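Local coordinates for DNA-binding protein HU (Thermotoga maritima, PDB 1B8Z) that binds and wraps DNA as a histone-like protein, stabilising it against denaturation under extreme environmental conditions, at residues 2-5 with 6-10. Numbering follows the deposited sequence.
Sequences NKKE and LIDRV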
# COMPACT_ATOMS: atom_id res chain seq x y z
N ASN B 2 7.15 7.40 -8.67
CA ASN B 2 6.81 6.11 -9.22
C ASN B 2 7.26 5.02 -8.23
O ASN B 2 7.74 5.32 -7.13
CB ASN B 2 7.36 5.81 -10.61
CG ASN B 2 8.86 5.89 -10.68
OD1 ASN B 2 9.58 5.80 -9.69
ND2 ASN B 2 9.39 6.07 -11.91
N LYS B 3 7.02 3.78 -8.61
CA LYS B 3 7.30 2.64 -7.72
C LYS B 3 8.76 2.53 -7.37
O LYS B 3 9.11 2.30 -6.20
CB LYS B 3 6.86 1.35 -8.43
CG LYS B 3 7.01 0.13 -7.50
CD LYS B 3 6.50 -1.06 -8.31
CE LYS B 3 6.60 -2.33 -7.47
NZ LYS B 3 6.21 -3.50 -8.34
N LYS B 4 9.64 2.78 -8.35
CA LYS B 4 11.08 2.72 -8.02
C LYS B 4 11.45 3.75 -6.98
O LYS B 4 12.22 3.41 -6.06
CB LYS B 4 11.90 2.93 -9.30
CG LYS B 4 13.39 3.02 -8.96
CD LYS B 4 14.23 3.40 -10.17
CE LYS B 4 15.71 3.29 -9.84
NZ LYS B 4 16.47 2.65 -10.95
N GLU B 5 10.97 4.98 -7.08
CA GLU B 5 11.32 6.01 -6.12
C GLU B 5 10.73 5.66 -4.74
O GLU B 5 11.33 5.94 -3.70
CB GLU B 5 10.86 7.40 -6.52
CG GLU B 5 11.44 7.93 -7.82
CD GLU B 5 10.71 9.19 -8.27
OE1 GLU B 5 9.64 9.10 -8.91
OE2 GLU B 5 11.27 10.27 -7.98
N LEU B 6 9.51 5.12 -4.75
CA LEU B 6 8.89 4.68 -3.48
C LEU B 6 9.79 3.66 -2.80
O LEU B 6 10.04 3.79 -1.58
CB LEU B 6 7.49 4.12 -3.77
CG LEU B 6 6.75 3.47 -2.58
CD1 LEU B 6 6.52 4.48 -1.49
CD2 LEU B 6 5.43 2.87 -3.08
N ILE B 7 10.26 2.65 -3.51
CA ILE B 7 11.14 1.63 -2.95
C ILE B 7 12.41 2.30 -2.40
O ILE B 7 12.79 1.98 -1.27
CB ILE B 7 11.46 0.55 -3.98
CG1 ILE B 7 10.19 -0.30 -4.25
CG2 ILE B 7 12.59 -0.37 -3.50
CD1 ILE B 7 10.32 -1.10 -5.54
N ASP B 8 13.03 3.20 -3.15
CA ASP B 8 14.28 3.81 -2.65
C ASP B 8 14.05 4.62 -1.39
O ASP B 8 14.86 4.55 -0.44
CB ASP B 8 14.79 4.77 -3.74
CG ASP B 8 15.38 4.05 -4.93
OD1 ASP B 8 15.57 2.82 -4.93
OD2 ASP B 8 15.65 4.78 -5.93
N ARG B 9 12.96 5.37 -1.29
CA ARG B 9 12.66 6.19 -0.13
C ARG B 9 12.39 5.29 1.08
O ARG B 9 12.86 5.58 2.18
CB ARG B 9 11.46 7.11 -0.32
CG ARG B 9 11.69 8.16 -1.42
CD ARG B 9 10.57 9.19 -1.38
NE ARG B 9 10.82 10.25 -2.37
CZ ARG B 9 11.37 11.42 -2.08
NH1 ARG B 9 11.74 11.71 -0.84
NH2 ARG B 9 11.56 12.32 -3.05
N VAL B 10 11.58 4.24 0.84
CA VAL B 10 11.30 3.36 1.99
C VAL B 10 12.54 2.64 2.44
O VAL B 10 12.75 2.47 3.67
CB VAL B 10 10.18 2.37 1.56
CG1 VAL B 10 10.03 1.23 2.58
CG2 VAL B 10 8.90 3.14 1.36
O HOH W 1 14.21 1.31 -6.34
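With chi1 of Asp8 at -73°, CG lies anti to its own carbonyl carbon and the carboxylate folds back over the preceding turn, its CG 3.4 Å from Lys4 O; Lys4, whose CG is anti to the backbone N, carries its CG and CE obliquely past Asp8 OD2, each at 4.2 Å. This is the N-terminal end of helix 3-14, opened by a capping box between Asn2 and Glu5. The evidence is reciprocal: Glu5 N donates to Asn2 OD1 at 3.1 Å, almost in line with the amide C=O. In return Asn2 N donates to Glu5 OE1 at 3.0 Å, reaching that oxygen on its anti side from 28° out of the carboxylate plane. Regular i to i+4 bonding starts at once, as Leu6 N meets Asn2 O at 3.0 Å, followed by Ile7 N to Lys3 O, Asp8 N to Lys4 O and Arg9 N to Glu5 O.

On the face turned to helix 18-37, Lys3 CG rests 4.0 Å from Ile7 CD1, and the extended lysine runs on to a salt bridge with Asp26; Ile7 packs on Lys22 and Leu25. Leu6 and Val10 reach Thr31 of the second subunit, placing this end of the helix at the dimer interface. Asp8 OD1 is salt-bridged to Lys18 and also accepts from a water. An alanine in place of Asp8 would probably leave Lys18 without its carboxylate mate and deprive that water of one acceptor. The same water donates to Lys4 O at 2.9 Å, giving this carbonyl a second donor in addition to Asp8 N, which approaches tilted 20° from the carbonyl plane.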